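Local atomic coordinates of flagellar hook-associated protein (Burkholderia pseudomallei, PDB entry 4UT1), a protein that probably serves as a structural part of the bacterial flagellum, at the junction between the hook and the filament. Residues Q624-Q627 against A628-V632; L293-S297 against Q298-P302; V173-I176 against N177-S181; G123-T126 against V127-A131. All blocks are in the same frame, centred on the assembly; numbering follows the deposited sequence.

How the interactions relate
All four interactions are turns within single helices, spread along the elongated helical part of the chain. Interactions 1 and 4 mark far-apart places, their centres about 70 Å apart on opposite sides of the chain's centre, and both lie where a helix is running out, 593-630 and 113-129 respectively. Interactions 2 and 3 lie inside longer helices, the former at a pi-type turn, with centres about 24 Å apart and nearest atoms about 9 Å apart; they are linked through helix 134-193, which carries interaction 3 and also packs against Arg296 and Leu300 of interaction 2. Interaction 3 lies about 25 Å from interaction 1, centre to centre, and holds a 1,2-ethanediol that probably comes from the crystallisation liquor.

Interaction 1: Q624-Q627 against A628-V632; sequences QITQ and AQQSV
Gln624 meets the next turn through its backbone: its O accepts the amide of Ala628, with 2.9 Å from N to O, and the small methyl of Ala628 fits beside the same carbonyl. One residue on, Ile625 O takes Gln629 N in the same i to i+4 pattern, while the branched Ile625 side chain is directed away from the following turn. Thr626 carries the side-chain contact. Its CG2 lies 3.5 Å from Gln630 NE2, the two side chains running alongside each other in the same direction. With CG2 anti to the backbone N, the methyl is set beside the glutamine amide and OG1 turns back to bond Val622 O. Gln630 CG, beside its own backbone N, comes to 3.1 Å from Thr626 O, the carbonyl that receives Gln630 N; the extended chain beyond carries the amide along Thr626 CG2. Gln627 O lies 3.1 Å from Ser631 OG, whose one proton has a second acceptor at 2.7 Å, Ala628 O. Whichever way the hydroxyl turns, Ala628 O receives Ser631 N, an i to i+3 bond where helix 593-630 runs out. The glutamines suit the solvent-facing surface, whereas Ile625 packs on Leu82 and Ala85, and Thr626 on Leu82, of helix 80-106.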
loop_
_atom_site.group_PDB
_atom_site.type_symbol
_atom_site.label_atom_id
_atom_site.label_comp_id
_atom_site.label_asym_id
_atom_site.label_seq_id
_atom_site.Cartn_x
_atom_site.Cartn_y
_atom_site.Cartn_z
ATOM N N GLN A 624 10.499 -11.089 39.159
ATOM C CA GLN A 624 11.293 -12.041 39.927
ATOM C C GLN A 624 12.714 -11.536 40.188
ATOM O O GLN A 624 13.233 -11.683 41.287
ATOM C CB GLN A 624 11.333 -13.382 39.205
ATOM C CG GLN A 624 9.948 -14.008 39.068
ATOM C CD GLN A 624 9.868 -15.015 37.949
ATOM O OE1 GLN A 624 10.851 -15.669 37.610
ATOM N NE2 GLN A 624 8.681 -15.148 37.365
ATOM N N ILE A 625 13.340 -10.938 39.180
ATOM C CA ILE A 625 14.679 -10.370 39.360
ATOM C C ILE A 625 14.644 -9.225 40.371
ATOM O O ILE A 625 15.553 -9.074 41.205
ATOM C CB ILE A 625 15.249 -9.884 38.017
ATOM C CG1 ILE A 625 15.300 -11.059 37.037
ATOM C CG2 ILE A 625 16.618 -9.236 38.198
ATOM C CD1 ILE A 625 15.845 -10.699 35.673
ATOM N N THR A 626 13.573 -8.439 40.315
ATOM C CA THR A 626 13.406 -7.314 41.225
ATOM C C THR A 626 13.283 -7.802 42.660
ATOM O O THR A 626 13.909 -7.251 43.569
ATOM C CB THR A 626 12.175 -6.470 40.841
ATOM O OG1 THR A 626 12.409 -5.861 39.564
ATOM C CG2 THR A 626 11.905 -5.383 41.881
ATOM N N GLN A 627 12.487 -8.847 42.856
ATOM C CA GLN A 627 12.293 -9.408 44.183
ATOM C C GLN A 627 13.596 -10.008 44.689
ATOM O O GLN A 627 13.907 -9.901 45.871
ATOM C CB GLN A 627 11.176 -10.458 44.184
ATOM C CG GLN A 627 9.788 -9.884 43.956
ATOM C CD GLN A 627 8.703 -10.921 44.129
ATOM O OE1 GLN A 627 8.808 -11.808 44.972
ATOM N NE2 GLN A 627 7.659 -10.824 43.320
ATOM N N ALA A 628 14.359 -10.629 43.793
ATOM C CA ALA A 628 15.657 -11.179 44.167
ATOM C C ALA A 628 16.563 -10.059 44.682
ATOM O O ALA A 628 17.162 -10.170 45.753
ATOM C CB ALA A 628 16.311 -11.906 42.980
ATOM N N GLN A 629 16.639 -8.965 43.929
ATOM C CA GLN A 629 17.533 -7.871 44.289
ATOM C C GLN A 629 17.094 -7.203 45.585
ATOM O O GLN A 629 17.927 -6.774 46.383
ATOM C CB GLN A 629 17.607 -6.840 43.162
ATOM C CG GLN A 629 18.413 -5.589 43.512
ATOM C CD GLN A 629 19.902 -5.858 43.690
ATOM O OE1 GLN A 629 20.514 -6.603 42.920
ATOM N NE2 GLN A 629 20.490 -5.243 44.709
ATOM N N GLN A 630 15.787 -7.125 45.797
ATOM C CA GLN A 630 15.248 -6.517 47.005
ATOM C C GLN A 630 15.491 -7.394 48.232
ATOM O O GLN A 630 15.274 -6.950 49.371
ATOM C CB GLN A 630 13.753 -6.230 46.831
ATOM C CG GLN A 630 13.445 -5.154 45.776
ATOM C CD GLN A 630 11.952 -4.994 45.509
ATOM O OE1 GLN A 630 11.161 -5.910 45.750
ATOM N NE2 GLN A 630 11.562 -3.827 45.001
ATOM N N SER A 631 15.960 -8.626 48.016
ATOM C CA SER A 631 16.190 -9.534 49.144
ATOM C C SER A 631 17.670 -9.828 49.435
ATOM O O SER A 631 17.980 -10.692 50.263
ATOM C CB SER A 631 15.431 -10.852 48.921
ATOM O OG SER A 631 15.804 -11.465 47.699
ATOM N N VAL A 632 18.584 -9.116 48.780
ATOM C CA VAL A 632 20.013 -9.351 48.999
ATOM C C VAL A 632 20.443 -8.838 50.366
ATOM O O VAL A 632 19.719 -8.083 51.015
ATOM C CB VAL A 632 20.906 -8.686 47.928
ATOM C CG1 VAL A 632 20.559 -9.206 46.533
ATOM C CG2 VAL A 632 20.804 -7.166 48.000
#

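Interaction 2: L293-S297 against Q298-P302; sequences LAFRS and QTLDP
Between Phe295 and Leu300 the helix widens into a pi-type turn, and the short axes of 293-297 and 298-302 are inclined at 33°. Gln298 N still bonds Ala294 O in the ordinary i to i+4 way, but the next links reach five residues: Leu300 N to Phe295 O at 2.9 Å and Asp301 N to Arg296 O at 3.0 Å. Phe295 O is gripped twice, since Thr299 N also reaches it, from above the carbonyl plane, at 3.0 Å. Pro302, which has no N-H to give, follows this turn; its CG lies 3.4 Å from Ser297 O, and the helix kinks there. Among the side chains, Phe295 has CG anti to its backbone N (chi1 167°), which turns one face of the ring toward Leu300 CB. That carbon sits 4.3 Å from the ring centroid in a CH-pi contact, and Leu300 CD1 touches Phe295 CZ at 3.8 Å. Thr299 CG2 approaches the ring obliquely, while its OG1 bonds Tyr95 OH. Arg296 and Asp301 lie alongside each other with their flat groups 11° apart, yet Arg296 NE and Asp301 OD2 are 4.9 Å apart. Arg296 NH1 bonds Leu260 O. Each buried charge has its own salt-bridge partner, Asp281 for Arg296 and Arg162 for Asp301, which probably offsets the cost of burial; Arg162 also ties the wide turn to helix 134-193.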
loop_
_atom_site.group_PDB
_atom_site.type_symbol
_atom_site.label_atom_id
_atom_site.label_comp_id
_atom_site.label_asym_id
_atom_site.label_seq_id
_atom_site.Cartn_x
_atom_site.Cartn_y
_atom_site.Cartn_z
ATOM N N LEU A 293 8.972 2.747 19.222
ATOM C CA LEU A 293 9.614 2.710 17.917
ATOM C C LEU A 293 9.375 1.400 17.168
ATOM O O LEU A 293 9.090 1.411 15.975
ATOM C CB LEU A 293 11.119 2.963 18.071
ATOM C CG LEU A 293 11.450 4.342 18.637
ATOM C CD1 LEU A 293 12.945 4.489 18.924
ATOM C CD2 LEU A 293 10.965 5.438 17.700
ATOM N N ALA A 294 9.503 0.268 17.856
ATOM C CA ALA A 294 9.267 -1.029 17.207
ATOM C C ALA A 294 7.820 -1.178 16.715
ATOM O O ALA A 294 7.576 -1.707 15.630
ATOM C CB ALA A 294 9.615 -2.166 18.153
ATOM N N PHE A 295 6.867 -0.723 17.523
ATOM C CA PHE A 295 5.461 -0.736 17.129
ATOM C C PHE A 295 5.260 0.074 15.858
ATOM O O PHE A 295 4.598 -0.375 14.922
ATOM C CB PHE A 295 4.570 -0.184 18.258
ATOM C CG PHE A 295 3.154 0.118 17.831
ATOM C CD1 PHE A 295 2.258 -0.906 17.577
ATOM C CD2 PHE A 295 2.718 1.433 17.688
ATOM C CE1 PHE A 295 0.962 -0.627 17.186
ATOM C CE2 PHE A 295 1.420 1.717 17.292
ATOM C CZ PHE A 295 0.541 0.681 17.037
ATOM N N ARG A 296 5.854 1.262 15.820
ATOM C CA ARG A 296 5.709 2.144 14.667
ATOM C C ARG A 296 6.263 1.529 13.375
ATOM O O ARG A 296 5.561 1.465 12.368
ATOM C CB ARG A 296 6.402 3.488 14.936
ATOM C CG ARG A 296 6.065 4.559 13.900
ATOM C CD ARG A 296 6.530 5.938 14.328
ATOM N NE ARG A 296 7.979 6.049 14.367
ATOM C CZ ARG A 296 8.629 7.115 14.825
ATOM N NH1 ARG A 296 7.947 8.153 15.278
ATOM N NH2 ARG A 296 9.960 7.140 14.824
ATOM N N SER A 297 7.512 1.073 13.409
ATOM C CA SER A 297 8.172 0.596 12.188
ATOM C C SER A 297 7.782 -0.833 11.793
ATOM O O SER A 297 7.859 -1.189 10.616
ATOM C CB SER A 297 9.701 0.681 12.334
ATOM O OG SER A 297 10.159 -0.166 13.378
ATOM N N GLN A 298 7.367 -1.657 12.753
ATOM C CA GLN A 298 7.148 -3.069 12.439
ATOM C C GLN A 298 5.676 -3.455 12.346
ATOM O O GLN A 298 5.332 -4.468 11.729
ATOM C CB GLN A 298 7.860 -3.953 13.464
ATOM C CG GLN A 298 9.375 -3.689 13.544
ATOM C CD GLN A 298 10.092 -3.930 12.232
ATOM O OE1 GLN A 298 10.575 -2.994 11.585
ATOM N NE2 GLN A 298 10.173 -5.189 11.829
ATOM N N THR A 299 4.802 -2.645 12.924
ATOM C CA THR A 299 3.375 -2.960 12.910
ATOM C C THR A 299 2.549 -1.839 12.290
ATOM O O THR A 299 1.835 -2.058 11.310
ATOM C CB THR A 299 2.846 -3.259 14.346
ATOM O OG1 THR A 299 3.381 -4.506 14.809
ATOM C CG2 THR A 299 1.322 -3.333 14.372
ATOM N N LEU A 300 2.643 -0.642 12.862
ATOM C CA LEU A 300 1.776 0.471 12.459
ATOM C C LEU A 300 1.951 0.910 11.000
ATOM O O LEU A 300 0.991 0.912 10.218
ATOM C CB LEU A 300 2.017 1.673 13.374
ATOM C CG LEU A 300 1.048 2.843 13.195
ATOM C CD1 LEU A 300 -0.317 2.466 13.742
ATOM C CD2 LEU A 300 1.575 4.102 13.881
ATOM N N ASP A 301 3.172 1.286 10.633
ATOM C CA ASP A 301 3.417 1.805 9.302
ATOM C C ASP A 301 3.220 0.712 8.245
ATOM O O ASP A 301 2.654 0.982 7.197
ATOM C CB ASP A 301 4.820 2.439 9.211
ATOM C CG ASP A 301 4.918 3.749 10.000
ATOM O OD1 ASP A 301 3.868 4.243 10.468
ATOM O OD2 ASP A 301 6.041 4.290 10.167
ATOM N N PRO A 302 3.664 -0.533 8.519
ATOM C CA PRO A 302 3.344 -1.555 7.516
ATOM C C PRO A 302 1.850 -1.765 7.370
ATOM O O PRO A 302 1.365 -1.942 6.247
ATOM C CB PRO A 302 4.025 -2.817 8.065
ATOM C CG PRO A 302 5.190 -2.270 8.844
ATOM C CD PRO A 302 4.639 -1.028 9.503
#

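Interaction 3: V173-I176 against N177-S181; sequences VTQI and NSYTS. With EDO (1,2-ethanediol), chain E.
The Tyr179 ring approaches Gln175 O obliquely, its CD2 3.2 Å from that carbonyl oxygen, which also receives the tyrosine's own backbone N. The other flat group ends the Asn177 side chain, which runs alongside Val173 in the same direction, with ND2 3.7 Å from Val173 CG1. ND2 is bonded to Leu248 O of strand 244-252, so the asparagine supplies a polar link from the helix to the sheet while Val173 beside it packs on Leu248 and Thr250. These residues belong to the long helix 134-193, in a region predicted to form a coiled coil. One side of it, with Val173, Ile176 and Thr180, rests on strands 238-241 and 244-252, and Ile176 and Tyr179 reach helix 201-215. Beta-branched side chains suit this buried side, the threonine turning its methyl to Ile176: Ile176 CG2 comes within 4.1 Å of Thr180 CG2, the two side chains crossing at a slant. On the polar side, Ser178 has OG beside its backbone N (chi1 -70°), which directs the hydroxyl back to Thr174 O at 3.2 Å. Ser178 N reaches the same oxygen at 3.1 Å, from the opposite face of the carbonyl plane. Thr180 OG1 lies 2.7 Å from O2 of the 1,2-ethanediol, within reach of Ile176 O and Asn177 O as well. Both diol hydroxyls donate to Asn177 O, O2 at 3.1 Å, and the diol is also hydrogen-bonded to Ser245 OG.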
loop_
_atom_site.group_PDB
_atom_site.type_symbol
_atom_site.label_atom_id
_atom_site.label_comp_id
_atom_site.label_asym_id
_atom_site.label_seq_id
_atom_site.Cartn_x
_atom_site.Cartn_y
_atom_site.Cartn_z
ATOM N N VAL A 173 10.922 11.211 26.485
ATOM C CA VAL A 173 12.180 11.957 26.483
ATOM C C VAL A 173 12.229 12.969 27.631
ATOM O O VAL A 173 13.272 13.151 28.251
ATOM C CB VAL A 173 12.407 12.672 25.141
ATOM C CG1 VAL A 173 13.418 13.796 25.284
ATOM C CG2 VAL A 173 12.896 11.673 24.106
ATOM N N THR A 174 11.109 13.622 27.914
ATOM C CA THR A 174 11.065 14.575 29.022
ATOM C C THR A 174 11.402 13.865 30.330
ATOM O O THR A 174 12.164 14.380 31.157
ATOM C CB THR A 174 9.693 15.268 29.129
ATOM O OG1 THR A 174 9.375 15.916 27.889
ATOM C CG2 THR A 174 9.711 16.315 30.223
ATOM N N GLN A 175 10.850 12.673 30.516
ATOM C CA GLN A 175 11.116 11.928 31.733
ATOM C C GLN A 175 12.556 11.453 31.786
ATOM O O GLN A 175 13.202 11.530 32.826
ATOM C CB GLN A 175 10.167 10.744 31.855
ATOM C CG GLN A 175 8.723 11.162 31.919
ATOM C CD GLN A 175 7.825 10.015 32.303
ATOM O OE1 GLN A 175 8.282 9.023 32.883
ATOM N NE2 GLN A 175 6.544 10.134 31.978
ATOM N N ILE A 176 13.053 10.953 30.665
ATOM C CA ILE A 176 14.450 10.563 30.577
ATOM C C ILE A 176 15.387 11.701 31.001
ATOM O O ILE A 176 16.330 11.471 31.745
ATOM C CB ILE A 176 14.812 10.113 29.152
ATOM C CG1 ILE A 176 14.120 8.783 28.853
ATOM C CG2 ILE A 176 16.335 10.003 28.983
ATOM C CD1 ILE A 176 14.218 8.354 27.412
ATOM N N ASN A 177 15.133 12.917 30.517
ATOM C CA ASN A 177 15.987 14.051 30.852
ATOM C C ASN A 177 15.909 14.353 32.337
ATOM O O ASN A 177 16.911 14.713 32.961
ATOM C CB ASN A 177 15.603 15.290 30.036
ATOM C CG ASN A 177 15.953 15.142 28.558
ATOM O OD1 ASN A 177 16.817 14.347 28.196
ATOM N ND2 ASN A 177 15.297 15.920 27.706
ATOM N N SER A 178 14.718 14.185 32.906
ATOM C CA SER A 178 14.544 14.372 34.339
ATOM C C SER A 178 15.404 13.401 35.137
ATOM O O SER A 178 16.081 13.790 36.075
ATOM C CB SER A 178 13.071 14.196 34.732
ATOM O OG SER A 178 12.295 15.267 34.239
ATOM N N TYR A 179 15.373 12.129 34.760
ATOM C CA TYR A 179 16.138 11.115 35.477
ATOM C C TYR A 179 17.651 11.215 35.288
ATOM O O TYR A 179 18.411 10.987 36.230
ATOM C CB TYR A 179 15.666 9.721 35.074
ATOM C CG TYR A 179 14.303 9.400 35.650
ATOM C CD1 TYR A 179 14.095 9.412 37.023
ATOM C CD2 TYR A 179 13.229 9.091 34.827
ATOM C CE1 TYR A 179 12.845 9.130 37.564
ATOM C CE2 TYR A 179 11.983 8.803 35.354
ATOM C CZ TYR A 179 11.798 8.820 36.721
ATOM O OH TYR A 179 10.561 8.536 37.239
ATOM N N THR A 180 18.096 11.544 34.082
ATOM C CA THR A 180 19.528 11.669 33.850
ATOM C C THR A 180 20.091 12.848 34.641
ATOM O O THR A 180 21.156 12.740 35.244
ATOM C CB THR A 180 19.842 11.823 32.355
ATOM O OG1 THR A 180 19.146 12.966 31.830
ATOM C CG2 THR A 180 19.395 10.569 31.604
ATOM N N SER A 181 19.371 13.967 34.645
ATOM C CA SER A 181 19.751 15.106 35.465
ATOM C C SER A 181 19.826 14.721 36.945
ATOM O O SER A 181 20.745 15.135 37.651
ATOM C CB SER A 181 18.766 16.259 35.266
ATOM O OG SER A 181 19.056 17.311 36.167
HETATM C C1 EDO E . 17.939 17.535 31.136
HETATM O O1 EDO E . 17.369 17.793 32.413
HETATM C C2 EDO E . 19.374 17.040 31.257
HETATM O O2 EDO E . 19.438 15.623 31.448
#

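Interaction 4: G123-T126 against V127-A131; sequences GLQT and VANNA
Asn130 reaches back to Thr126 because its CG stands beside the backbone N and anti to the carbonyl carbon (chi1 -54°), which folds the amide over the turn just finished. There ND2 donates to Thr126 O at 2.9 Å in a nearly straight bond, 169° at the hydrogen, with the acceptor close to the amide plane. The same torsions leave ND2 4.0 Å from Thr126 CG2, the side chains set aslant to each other; CG2, anti to the threonine N, stands beside its carbonyl carbon, on the side from which Asn130 ND2 approaches. Thr126 O has a second donor, Asn129 N at 3.2 Å, which comes from well above the carbonyl plane, 68° out of it. Asn129 N also makes a weak bond to Gln125 O. This tightening is how helix 113-129 runs out: Val127 N to Gly123 O and Ala128 N to Leu124 O keep the i to i+4 spacing, whereas Asn130 N bonds Val127 O at i+3, 3.0 Å away. Asparagine suits such an end, since its short side chain can offer an N-H to a carbonyl of the last turn. Along the helix, Ala128 CB lies 3.2 Å from Gln125 O, a close approach that the small alanine side chain allows, and Val127 CG2 lies 3.7 Å from Gly123 O. Leu124 and Val127 are buried and apolar, which fits their place between two helices: both pack on Ala140 of helix 134-193, while Leu577 and Ala574 of helix 572-579 meet Leu124 and Val127 respectively. Beyond the helix, Ala131 O accepts a bond from Arg137 NE.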
loop_
_atom_site.group_PDB
_atom_site.type_symbol
_atom_site.label_atom_id
_atom_site.label_comp_id
_atom_site.label_asym_id
_atom_site.label_seq_id
_atom_site.Cartn_x
_atom_site.Cartn_y
_atom_site.Cartn_z
ATOM N N GLY A 123 -23.492 -5.556 -4.836
ATOM C CA GLY A 123 -24.390 -4.489 -5.238
ATOM C C GLY A 123 -24.398 -4.281 -6.747
ATOM O O GLY A 123 -25.438 -4.004 -7.342
ATOM N N LEU A 124 -23.231 -4.421 -7.365
ATOM C CA LEU A 124 -23.088 -4.213 -8.803
ATOM C C LEU A 124 -23.684 -5.383 -9.579
ATOM O O LEU A 124 -24.077 -5.245 -10.732
ATOM C CB LEU A 124 -21.613 -4.006 -9.157
ATOM C CG LEU A 124 -21.002 -2.732 -8.549
ATOM C CD1 LEU A 124 -19.523 -2.578 -8.937
ATOM C CD2 LEU A 124 -21.769 -1.508 -9.008
ATOM N N GLN A 125 -23.750 -6.544 -8.943
ATOM C CA GLN A 125 -24.430 -7.681 -9.552
ATOM C C GLN A 125 -25.933 -7.407 -9.665
ATOM O O GLN A 125 -26.584 -7.790 -10.651
ATOM C CB GLN A 125 -24.160 -8.952 -8.746
ATOM C CG GLN A 125 -24.943 -10.154 -9.245
ATOM C CD GLN A 125 -24.322 -11.459 -8.804
ATOM O OE1 GLN A 125 -23.694 -11.535 -7.745
ATOM N NE2 GLN A 125 -24.479 -12.494 -9.620
ATOM N N THR A 126 -26.487 -6.746 -8.650
ATOM C CA THR A 126 -27.884 -6.328 -8.683
ATOM C C THR A 126 -28.106 -5.363 -9.832
ATOM O O THR A 126 -29.098 -5.456 -10.553
ATOM C CB THR A 126 -28.299 -5.677 -7.344
ATOM O OG1 THR A 126 -28.168 -6.652 -6.309
ATOM C CG2 THR A 126 -29.720 -5.186 -7.394
ATOM N N VAL A 127 -27.162 -4.448 -10.025
ATOM C CA VAL A 127 -27.264 -3.520 -11.135
ATOM C C VAL A 127 -27.198 -4.311 -12.447
ATOM O O VAL A 127 -27.896 -3.991 -13.402
ATOM C CB VAL A 127 -26.149 -2.446 -11.108
ATOM C CG1 VAL A 127 -26.114 -1.690 -12.420
ATOM C CG2 VAL A 127 -26.345 -1.480 -9.911
ATOM N N ALA A 128 -26.383 -5.357 -12.470
ATOM C CA ALA A 128 -26.170 -6.113 -13.706
ATOM C C ALA A 128 -27.478 -6.719 -14.212
ATOM O O ALA A 128 -27.664 -6.886 -15.424
ATOM C CB ALA A 128 -25.133 -7.206 -13.491
ATOM N N ASN A 129 -28.379 -7.041 -13.285
ATOM C CA ASN A 129 -29.663 -7.663 -13.629
ATOM C C ASN A 129 -30.798 -6.653 -13.741
ATOM O O ASN A 129 -31.921 -7.007 -14.118
ATOM C CB ASN A 129 -30.035 -8.718 -12.588
ATOM C CG ASN A 129 -29.121 -9.917 -12.622
ATOM O OD1 ASN A 129 -28.727 -10.375 -13.693
ATOM N ND2 ASN A 129 -28.774 -10.429 -11.456
ATOM N N ASN A 130 -30.500 -5.406 -13.387
ATOM C CA ASN A 130 -31.477 -4.324 -13.407
ATOM C C ASN A 130 -30.783 -3.054 -13.860
ATOM O O ASN A 130 -30.780 -2.045 -13.142
ATOM C CB ASN A 130 -32.109 -4.096 -12.019
ATOM C CG ASN A 130 -32.701 -5.356 -11.419
ATOM O OD1 ASN A 130 -33.878 -5.664 -11.627
ATOM N ND2 ASN A 130 -31.886 -6.096 -10.678
ATOM N N ALA A 131 -30.176 -3.107 -15.037
ATOM C CA ALA A 131 -29.186 -2.109 -15.422
ATOM C C ALA A 131 -29.761 -0.702 -15.566
ATOM O O ALA A 131 -29.052 0.275 -15.364
ATOM C CB ALA A 131 -28.496 -2.539 -16.723
#